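Local coordinates for Cag pathogenicity island protein (Cag10) (Helicobacter pylori 26695, PDB 6IQT) that is the NTF2-like domain of a VirB8 homologue in the Cag type IV secretion system and probably helps to assemble the apparatus at the inner membrane, at residues M58-V63 against F152-F157; I89-I94 against F110-I115; T105-F110 against V131-D136. All blocks are in the same frame, centred on the assembly; numbering follows the deposited sequence.

Interaction 1 of 3, residues M58-V63 against F152-F157; sequences MQYCDV and FGFKVF
Asp62 lies over one face of the Phe157 ring: CB sits 3.7 Å from the ring centroid, almost on the ring normal, and the carboxylate extends above the CE2 and CZ side with its plane only 13° from that of the ring. Asp62 CG comes to 3.4 Å from Phe157 CE2. The torsion chi1 of -178° sets the carboxylate anti to the backbone N, spreading it across the ring, while OD2 takes its hydrogen bond from outside the pair, with Ser64 OG. Next to this overlap, the loop after helix 50-59 meets strand 154-163 through a single backbone bridge at Cys61 and Val156. Two bonds of equal length make it, Val156 N to Tyr60 O at 2.9 Å and Asp62 N to Val156 O at 2.9 Å. Lys155 adds a third grip. Its chain turns at chi2 and then runs extended, bringing NZ to Gln59 O at 2.7 Å; a water accepts from the same NZ and donates to Cys61 O. Tyr60 and Phe154 meet edge to edge at CD1 and CD2, 4.0 Å apart, their side chains crossing at about a right angle, and both also touch helix 30-43. The contact thus joins the loop following helix 50-59 to strand 154-163, an outer strand of the NTF2-like sheet within this chain. Because the ammonium meets Gln59 O directly and Cys61 O through the water, its positive charge is probably stabilised by these two carbonyls.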
loop_
_atom_site.group_PDB
_atom_site.type_symbol
_atom_site.label_atom_id
_atom_site.label_comp_id
_atom_site.label_asym_id
_atom_site.label_seq_id
_atom_site.Cartn_x
_atom_site.Cartn_y
_atom_site.Cartn_z
HETATM N N MSE A 58 15.953 -2.048 9.175
HETATM C CA MSE A 58 15.742 -3.378 9.736
HETATM C C MSE A 58 15.259 -3.321 11.204
HETATM O O MSE A 58 14.401 -4.100 11.637
HETATM C CB MSE A 58 17.055 -4.156 9.645
HETATM C CG MSE A 58 17.415 -4.579 8.241
HETATM SE SE MSE A 58 15.914 -5.533 7.417
HETATM C CE MSE A 58 15.386 -4.199 6.112
ATOM N N GLN A 59 15.807 -2.360 11.957
ATOM C CA GLN A 59 15.473 -2.182 13.374
ATOM C C GLN A 59 14.030 -1.729 13.598
ATOM O O GLN A 59 13.491 -1.927 14.696
ATOM C CB GLN A 59 16.411 -1.149 13.997
ATOM C CG GLN A 59 17.777 -1.676 14.290
ATOM C CD GLN A 59 17.835 -2.255 15.670
ATOM O OE1 GLN A 59 18.155 -1.555 16.635
ATOM N NE2 GLN A 59 17.489 -3.532 15.791
ATOM N N TYR A 60 13.409 -1.123 12.597
ATOM C CA TYR A 60 12.024 -0.683 12.685
ATOM C C TYR A 60 11.024 -1.701 12.161
ATOM O O TYR A 60 9.830 -1.388 12.102
ATOM C CB TYR A 60 11.842 0.630 11.914
ATOM C CG TYR A 60 12.304 1.802 12.705
ATOM C CD1 TYR A 60 11.446 2.426 13.597
ATOM C CD2 TYR A 60 13.616 2.263 12.606
ATOM C CE1 TYR A 60 11.869 3.499 14.350
ATOM C CE2 TYR A 60 14.049 3.336 13.356
ATOM C CZ TYR A 60 13.169 3.946 14.232
ATOM O OH TYR A 60 13.583 5.017 14.987
ATOM N N CYS A 61 11.470 -2.892 11.761
ATOM C CA CYS A 61 10.607 -3.887 11.127
ATOM C C CYS A 61 10.510 -5.138 11.990
ATOM O O CYS A 61 11.529 -5.658 12.459
ATOM C CB CYS A 61 11.147 -4.271 9.740
ATOM S SG CYS A 61 11.271 -2.932 8.539
ATOM N N ASP A 62 9.296 -5.636 12.190
ATOM C CA ASP A 62 9.165 -6.985 12.718
ATOM C C ASP A 62 9.891 -7.965 11.795
ATOM O O ASP A 62 10.032 -7.733 10.590
ATOM C CB ASP A 62 7.698 -7.382 12.850
ATOM C CG ASP A 62 7.524 -8.770 13.450
ATOM O OD1 ASP A 62 7.756 -8.925 14.666
ATOM O OD2 ASP A 62 7.190 -9.720 12.702
ATOM N N VAL A 63 10.375 -9.067 12.376
ATOM C CA VAL A 63 11.052 -10.086 11.570
ATOM C C VAL A 63 10.187 -10.496 10.382
ATOM O O VAL A 63 10.693 -10.690 9.272
ATOM C CB VAL A 63 11.440 -11.299 12.441
ATOM C CG1 VAL A 63 10.203 -11.949 13.060
ATOM C CG2 VAL A 63 12.234 -12.315 11.610
ATOM N N PHE A 152 12.508 2.229 21.855
ATOM C CA PHE A 152 11.253 1.826 22.469
ATOM C C PHE A 152 10.580 0.683 21.712
ATOM O O PHE A 152 9.444 0.325 22.029
ATOM C CB PHE A 152 10.325 3.044 22.598
ATOM C CG PHE A 152 10.888 4.140 23.485
ATOM C CD1 PHE A 152 11.618 3.824 24.622
ATOM C CD2 PHE A 152 10.724 5.475 23.161
ATOM C CE1 PHE A 152 12.154 4.823 25.442
ATOM C CE2 PHE A 152 11.266 6.474 23.969
ATOM C CZ PHE A 152 11.985 6.142 25.108
ATOM N N GLY A 153 11.268 0.094 20.740
ATOM C CA GLY A 153 10.760 -1.084 20.057
ATOM C C GLY A 153 9.513 -0.896 19.206
ATOM O O GLY A 153 8.652 -1.778 19.188
ATOM N N PHE A 154 9.391 0.228 18.499
ATOM C CA PHE A 154 8.335 0.374 17.495
ATOM C C PHE A 154 8.614 -0.568 16.328
ATOM O O PHE A 154 9.690 -0.494 15.723
ATOM C CB PHE A 154 8.294 1.823 17.018
ATOM C CG PHE A 154 7.274 2.111 15.955
ATOM C CD1 PHE A 154 5.989 2.497 16.300
ATOM C CD2 PHE A 154 7.621 2.086 14.614
ATOM C CE1 PHE A 154 5.054 2.807 15.327
ATOM C CE2 PHE A 154 6.680 2.398 13.629
ATOM C CZ PHE A 154 5.397 2.749 13.991
ATOM N N LYS A 155 7.661 -1.455 16.005
ATOM C CA LYS A 155 7.869 -2.439 14.941
ATOM C C LYS A 155 6.753 -2.405 13.904
ATOM O O LYS A 155 5.579 -2.540 14.249
ATOM C CB LYS A 155 7.972 -3.851 15.511
ATOM C CG LYS A 155 9.106 -4.028 16.519
ATOM C CD LYS A 155 10.459 -3.888 15.857
ATOM C CE LYS A 155 11.560 -4.146 16.908
ATOM N NZ LYS A 155 12.951 -4.014 16.368
ATOM N N VAL A 156 7.135 -2.282 12.626
ATOM C CA VAL A 156 6.193 -2.313 11.508
ATOM C C VAL A 156 5.961 -3.759 11.089
ATOM O O VAL A 156 6.916 -4.523 10.908
ATOM C CB VAL A 156 6.719 -1.480 10.324
ATOM C CG1 VAL A 156 5.783 -1.588 9.115
ATOM C CG2 VAL A 156 6.897 -0.011 10.754
ATOM N N PHE A 157 4.691 -4.134 10.912
ATOM C CA PHE A 157 4.346 -5.492 10.509
ATOM C C PHE A 157 3.865 -5.589 9.080
ATOM O O PHE A 157 3.906 -6.682 8.505
ATOM C CB PHE A 157 3.253 -6.064 11.421
ATOM C CG PHE A 157 3.758 -6.499 12.756
ATOM C CD1 PHE A 157 4.182 -5.557 13.694
ATOM C CD2 PHE A 157 3.808 -7.847 13.089
ATOM C CE1 PHE A 157 4.661 -5.960 14.947
ATOM C CE2 PHE A 157 4.276 -8.256 14.343
ATOM C CZ PHE A 157 4.703 -7.310 15.272
HETATM O O HOH W 1 13.202 -6.262 14.659
#

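Interaction 2 of 3, residues I89-I94 against F110-I115; sequences IISSNI and FITIKI
At the start of 89-94 the chain runs antiparallel to 110-115, with Ile89 opposite Thr112 as a hydrogen-bonded pair and Ile90 opposite Ile111 as a non-hydrogen-bonded one. Ile89 N reaches Thr112 O at 2.9 Å, and the return bond from Thr112 N to Ile89 O is just as short; both donors lie nearly along the C=O axis. The next bond, Ser91 N to Phe110 O, is equally straight at the hydrogen, but its donor stands above the carbonyl plane, 36° out of it, and here the regular pairing stops. A serine hydroxyl takes over: Phe110 N donates to Ser92 OG at 3.0 Å, and that hydroxyl in turn donates a hydrogen bond to Asn93 O. With chi1 at 77°, OG sits between the backbone N and the carbonyl carbon of Ser92, turned to the Phe110 amide, and this oxygen links the Phe110 amide of strand 105-117 to the carbonyl of the next residue, Asn93. This is the interruption in strand 84-98, the first strand of the four-stranded antiparallel sheet of the NTF2-like fold, which forms a beta hairpin with strand 105-117. On the face carrying Ile89 and Thr112, the two side chains lie side by side and point the same way, Ile89 CG1 being 4.0 Å from Thr112 CB. Ser91 joins them there, its OG hydrogen-bonded to Thr112 OG1 at 3.1 Å. The other face carries Ile90 and Ile111, which meet more loosely, with Ile90 CG1 4.3 Å from Ile111 CG2; both also touch helix 30-43, packed against this side of the sheet. Ser92 meets the Phe110 ring at its edge, Ser92 CB lying 3.8 Å from Phe110 CD2 in the ring plane.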
loop_
_atom_site.group_PDB
_atom_site.type_symbol
_atom_site.label_atom_id
_atom_site.label_comp_id
_atom_site.label_asym_id
_atom_site.label_seq_id
_atom_site.Cartn_x
_atom_site.Cartn_y
_atom_site.Cartn_z
ATOM N N ILE A 89 8.942 12.774 3.123
ATOM C CA ILE A 89 8.348 13.443 4.282
ATOM C C ILE A 89 6.897 12.988 4.420
ATOM O O ILE A 89 6.223 12.743 3.417
ATOM C CB ILE A 89 8.410 14.985 4.148
ATOM C CG1 ILE A 89 7.388 15.479 3.115
ATOM C CG2 ILE A 89 9.836 15.462 3.819
ATOM C CD1 ILE A 89 7.635 16.876 2.570
ATOM N N ILE A 90 6.400 12.902 5.651
ATOM C CA ILE A 90 4.961 12.723 5.847
ATOM C C ILE A 90 4.298 14.082 5.638
ATOM O O ILE A 90 4.664 15.067 6.279
ATOM C CB ILE A 90 4.650 12.140 7.235
ATOM C CG1 ILE A 90 5.204 10.709 7.333
ATOM C CG2 ILE A 90 3.127 12.173 7.524
ATOM C CD1 ILE A 90 5.105 10.068 8.753
ATOM N N SER A 91 3.358 14.154 4.701
ATOM C CA SER A 91 2.833 15.444 4.270
ATOM C C SER A 91 1.388 15.666 4.691
ATOM O O SER A 91 0.737 16.593 4.197
ATOM C CB SER A 91 2.979 15.583 2.748
ATOM O OG SER A 91 2.379 14.494 2.078
ATOM N N SER A 92 0.871 14.853 5.599
ATOM C CA SER A 92 -0.487 15.030 6.078
ATOM C C SER A 92 -0.517 14.685 7.554
ATOM O O SER A 92 0.472 14.204 8.124
ATOM C CB SER A 92 -1.477 14.155 5.301
ATOM O OG SER A 92 -1.414 12.796 5.717
ATOM N N ASN A 93 -1.671 14.922 8.171
ATOM C CA ASN A 93 -1.913 14.379 9.498
ATOM C C ASN A 93 -1.958 12.851 9.421
ATOM O O ASN A 93 -2.279 12.272 8.380
ATOM C CB ASN A 93 -3.221 14.949 10.080
ATOM C CG ASN A 93 -4.435 14.723 9.162
ATOM O OD1 ASN A 93 -4.497 15.250 8.049
ATOM N ND2 ASN A 93 -5.406 13.953 9.636
ATOM N N ILE A 94 -1.598 12.202 10.527
ATOM C CA ILE A 94 -1.624 10.747 10.645
ATOM C C ILE A 94 -2.934 10.348 11.318
ATOM O O ILE A 94 -3.214 10.770 12.449
ATOM C CB ILE A 94 -0.418 10.236 11.452
ATOM C CG1 ILE A 94 0.906 10.614 10.774
ATOM C CG2 ILE A 94 -0.499 8.726 11.680
ATOM C CD1 ILE A 94 2.125 10.503 11.748
ATOM N N PHE A 110 -0.377 10.568 4.060
ATOM C CA PHE A 110 0.199 10.824 2.751
ATOM C C PHE A 110 1.677 11.139 2.921
ATOM O O PHE A 110 2.089 11.693 3.944
ATOM C CB PHE A 110 -0.498 12.001 2.051
ATOM C CG PHE A 110 -1.936 11.723 1.675
ATOM C CD1 PHE A 110 -2.242 11.008 0.528
ATOM C CD2 PHE A 110 -2.976 12.183 2.463
ATOM C CE1 PHE A 110 -3.562 10.761 0.173
ATOM C CE2 PHE A 110 -4.296 11.938 2.110
ATOM C CZ PHE A 110 -4.587 11.229 0.970
ATOM N N ILE A 111 2.471 10.809 1.897
ATOM C CA ILE A 111 3.879 11.190 1.884
ATOM C C ILE A 111 4.201 11.910 0.582
ATOM O O ILE A 111 3.536 11.745 -0.440
ATOM C CB ILE A 111 4.852 10.000 2.075
ATOM C CG1 ILE A 111 4.804 9.040 0.895
ATOM C CG2 ILE A 111 4.582 9.268 3.381
ATOM C CD1 ILE A 111 5.947 8.027 0.939
ATOM N N THR A 112 5.233 12.731 0.643
ATOM C CA THR A 112 5.768 13.404 -0.527
ATOM C C THR A 112 7.233 13.014 -0.625
ATOM O O THR A 112 7.949 13.036 0.383
ATOM C CB THR A 112 5.579 14.928 -0.421
ATOM O OG1 THR A 112 4.174 15.238 -0.398
ATOM C CG2 THR A 112 6.198 15.631 -1.603
ATOM N N ILE A 113 7.658 12.597 -1.809
ATOM C CA ILE A 113 9.044 12.215 -2.061
ATOM C C ILE A 113 9.627 13.223 -3.047
ATOM O O ILE A 113 9.117 13.379 -4.167
ATOM C CB ILE A 113 9.157 10.780 -2.599
ATOM C CG1 ILE A 113 8.422 9.795 -1.675
ATOM C CG2 ILE A 113 10.627 10.383 -2.764
ATOM C CD1 ILE A 113 8.428 8.350 -2.164
ATOM N N LYS A 114 10.683 13.916 -2.630
ATOM C CA LYS A 114 11.376 14.861 -3.502
ATOM C C LYS A 114 12.596 14.165 -4.094
ATOM O O LYS A 114 13.486 13.722 -3.357
ATOM C CB LYS A 114 11.775 16.132 -2.757
ATOM C CG LYS A 114 12.433 17.181 -3.668
ATOM C CD LYS A 114 12.680 18.508 -2.953
ATOM C CE LYS A 114 13.485 18.340 -1.664
ATOM N NZ LYS A 114 14.851 17.798 -1.909
ATOM N N ILE A 115 12.613 14.048 -5.416
ATOM C CA ILE A 115 13.686 13.393 -6.147
ATOM C C ILE A 115 14.485 14.478 -6.863
ATOM O O ILE A 115 13.933 15.250 -7.656
ATOM C CB ILE A 115 13.130 12.340 -7.118
ATOM C CG1 ILE A 115 12.695 11.092 -6.335
ATOM C CG2 ILE A 115 14.145 11.985 -8.171
ATOM C CD1 ILE A 115 11.361 10.533 -6.759
#

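Interaction 3 of 3, residues T105-F110 against V131-D136; sequences TRLTFF and VTIYYD
Tyr135 lays its ring beside Thr105 and across Leu107, on the sheet face where Ile133, Phe109 and Val131 also sit. A chi1 of 77° places its CG between the backbone N and the carbonyl carbon, leaning the ring toward strand 105-117: CE1 comes 3.5 Å from Thr105 CB, and the ring edge meets Leu107 CG at 3.6 Å from CE1. Phe109 adopts the same kind of first torsion (49°), which brings its ring over Val131, with Phe109 CZ 3.8 Å from Val131 CG1 and Val131 O above the ring centre. Between these rings, Leu107 CD1 touches Ile133 CD1 at 3.8 Å. The underlying strands are antiparallel, three hydrogen-bonded pairs alternating with two non-hydrogen-bonded ones, and they form the central hairpin of the NTF2-like sheet; helix 30-43 packs on the face of Leu107 and Phe109.

On the other face Arg106 and Tyr134 point the same way. The Arg106 CG methylene rests over the phenol ring, 4.2 Å from its centroid, as a CH-pi contact, and also lies 3.4 Å from Thr132 CG2. Beyond it the guanidinium stands nearly perpendicular to the ring. Its NH1 forms a salt bridge with Glu97 and its NH2 another with Asp52 of the second subunit, whose carboxylate also bonds Tyr134 OH. The paired side chains thus present a cation and a phenol to one carboxylate, an arrangement likely to favour the charged state of that aspartate, and they place a charged, hydrogen-bonded cluster at the subunit interface.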
loop_
_atom_site.group_PDB
_atom_site.type_symbol
_atom_site.label_atom_id
_atom_site.label_comp_id
_atom_site.label_asym_id
_atom_site.label_seq_id
_atom_site.Cartn_x
_atom_site.Cartn_y
_atom_site.Cartn_z
ATOM N N THR A 105 -2.082 -1.785 15.199
ATOM C CA THR A 105 -2.721 -0.499 14.958
ATOM C C THR A 105 -2.400 -0.067 13.531
ATOM O O THR A 105 -1.267 -0.231 13.066
ATOM C CB THR A 105 -2.233 0.573 15.981
ATOM O OG1 THR A 105 -2.557 0.146 17.300
ATOM C CG2 THR A 105 -2.894 1.939 15.725
ATOM N N ARG A 106 -3.407 0.465 12.838
ATOM C CA ARG A 106 -3.280 0.943 11.462
ATOM C C ARG A 106 -3.098 2.460 11.449
ATOM O O ARG A 106 -3.897 3.185 12.039
ATOM C CB ARG A 106 -4.527 0.568 10.652
ATOM C CG ARG A 106 -4.405 0.836 9.146
ATOM C CD ARG A 106 -5.715 1.357 8.564
ATOM N NE ARG A 106 -6.858 0.508 8.877
ATOM C CZ ARG A 106 -7.998 0.963 9.393
ATOM N NH1 ARG A 106 -8.134 2.254 9.671
ATOM N NH2 ARG A 106 -9.001 0.135 9.635
ATOM N N LEU A 107 -2.053 2.933 10.776
ATOM C CA LEU A 107 -1.828 4.352 10.544
ATOM C C LEU A 107 -2.030 4.658 9.062
ATOM O O LEU A 107 -1.611 3.881 8.201
ATOM C CB LEU A 107 -0.407 4.743 10.977
ATOM C CG LEU A 107 0.042 4.462 12.417
ATOM C CD1 LEU A 107 1.512 4.858 12.608
ATOM C CD2 LEU A 107 -0.837 5.219 13.422
ATOM N N THR A 108 -2.686 5.775 8.747
ATOM C CA THR A 108 -2.872 6.149 7.344
ATOM C C THR A 108 -2.485 7.614 7.155
ATOM O O THR A 108 -2.827 8.470 7.978
ATOM C CB THR A 108 -4.333 5.891 6.864
ATOM O OG1 THR A 108 -5.258 6.431 7.811
ATOM C CG2 THR A 108 -4.618 4.401 6.743
ATOM N N PHE A 109 -1.743 7.898 6.088
ATOM C CA PHE A 109 -1.243 9.253 5.878
ATOM C C PHE A 109 -0.730 9.352 4.451
ATOM O O PHE A 109 -0.643 8.355 3.726
ATOM C CB PHE A 109 -0.128 9.616 6.875
ATOM C CG PHE A 109 0.957 8.576 6.970
ATOM C CD1 PHE A 109 2.063 8.636 6.137
ATOM C CD2 PHE A 109 0.865 7.532 7.896
ATOM C CE1 PHE A 109 3.069 7.658 6.216
ATOM C CE2 PHE A 109 1.860 6.565 7.982
ATOM C CZ PHE A 109 2.962 6.630 7.141
ATOM N N PHE A 110 -0.377 10.568 4.060
ATOM C CA PHE A 110 0.199 10.824 2.751
ATOM C C PHE A 110 1.677 11.139 2.921
ATOM O O PHE A 110 2.089 11.693 3.944
ATOM C CB PHE A 110 -0.498 12.001 2.051
ATOM C CG PHE A 110 -1.936 11.723 1.675
ATOM C CD1 PHE A 110 -2.242 11.008 0.528
ATOM C CD2 PHE A 110 -2.976 12.183 2.463
ATOM C CE1 PHE A 110 -3.562 10.761 0.173
ATOM C CE2 PHE A 110 -4.296 11.938 2.110
ATOM C CZ PHE A 110 -4.587 11.229 0.970
ATOM N N VAL A 131 -0.084 6.034 2.178
ATOM C CA VAL A 131 0.628 4.948 2.832
ATOM C C VAL A 131 -0.194 4.503 4.026
ATOM O O VAL A 131 -0.713 5.341 4.772
ATOM C CB VAL A 131 2.044 5.384 3.293
ATOM C CG1 VAL A 131 2.702 4.311 4.171
ATOM C CG2 VAL A 131 2.921 5.758 2.098
ATOM N N THR A 132 -0.258 3.192 4.224
ATOM C CA THR A 132 -0.850 2.558 5.396
ATOM C C THR A 132 0.204 1.684 6.059
ATOM O O THR A 132 0.799 0.827 5.401
ATOM C CB THR A 132 -2.039 1.679 4.985
ATOM O OG1 THR A 132 -2.987 2.452 4.244
ATOM C CG2 THR A 132 -2.695 1.049 6.197
ATOM N N ILE A 133 0.435 1.861 7.355
ATOM C CA ILE A 133 1.342 0.937 8.028
ATOM C C ILE A 133 0.620 0.314 9.217
ATOM O O ILE A 133 -0.259 0.917 9.840
ATOM C CB ILE A 133 2.685 1.567 8.489
ATOM C CG1 ILE A 133 2.491 2.466 9.696
ATOM C CG2 ILE A 133 3.453 2.283 7.348
ATOM C CD1 ILE A 133 3.686 2.450 10.623
ATOM N N TYR A 134 1.016 -0.911 9.537
ATOM C CA TYR A 134 0.513 -1.627 10.699
ATOM C C TYR A 134 1.674 -1.823 11.660
ATOM O O TYR A 134 2.744 -2.281 11.247
ATOM C CB TYR A 134 -0.085 -2.972 10.282
ATOM C CG TYR A 134 -1.257 -2.848 9.330
ATOM C CD1 TYR A 134 -1.069 -2.625 7.973
ATOM C CD2 TYR A 134 -2.556 -2.947 9.796
ATOM C CE1 TYR A 134 -2.171 -2.511 7.098
ATOM C CE2 TYR A 134 -3.636 -2.819 8.950
ATOM C CZ TYR A 134 -3.444 -2.611 7.606
ATOM O OH TYR A 134 -4.547 -2.503 6.776
ATOM N N TYR A 135 1.476 -1.488 12.937
ATOM C CA TYR A 135 2.586 -1.540 13.878
ATOM C C TYR A 135 2.137 -2.107 15.221
ATOM O O TYR A 135 0.951 -2.130 15.561
ATOM C CB TYR A 135 3.235 -0.146 14.097
ATOM C CG TYR A 135 2.416 0.744 14.998
ATOM C CD1 TYR A 135 1.443 1.575 14.470
ATOM C CD2 TYR A 135 2.602 0.734 16.389
ATOM C CE1 TYR A 135 0.664 2.392 15.291
ATOM C CE2 TYR A 135 1.817 1.533 17.217
ATOM C CZ TYR A 135 0.848 2.349 16.666
ATOM O OH TYR A 135 0.079 3.150 17.484
ATOM N N ASP A 136 3.131 -2.549 15.984
ATOM C CA ASP A 136 2.965 -2.820 17.407
ATOM C C ASP A 136 4.307 -2.555 18.072
ATOM O O ASP A 136 5.317 -2.346 17.396
ATOM C CB ASP A 136 2.465 -4.248 17.645
ATOM C CG ASP A 136 1.886 -4.457 19.048
ATOM O OD1 ASP A 136 1.831 -3.504 19.861
ATOM O OD2 ASP A 136 1.468 -5.598 19.324
HETATM O O HOH W 2 -0.473 -1.730 18.074
#

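From the N terminus, helix 30-43 comes first and packs against side chains of all three contacts. Interaction 1 begins at the end of helix 50-59 and closes the longest loop, which spans helix 66-80 and the first three strands before returning at strand 154-163. Interactions 2 and 3 both fall within that loop. They cross, because 105-110, where interaction 3 begins, comes after 89-94 but before interaction 2 closes at 110-115, and 131-136 follows; they share Phe110 on strand 105-117. Interaction 2 joins strands 84-98 and 105-117, and interaction 3 joins 105-117 to 125-137. Backbone bonds from Lys155 and Phe157 to Asp136 and Tyr134 then link interaction 3 to interaction 1, completing the sheet and tying it to the helices.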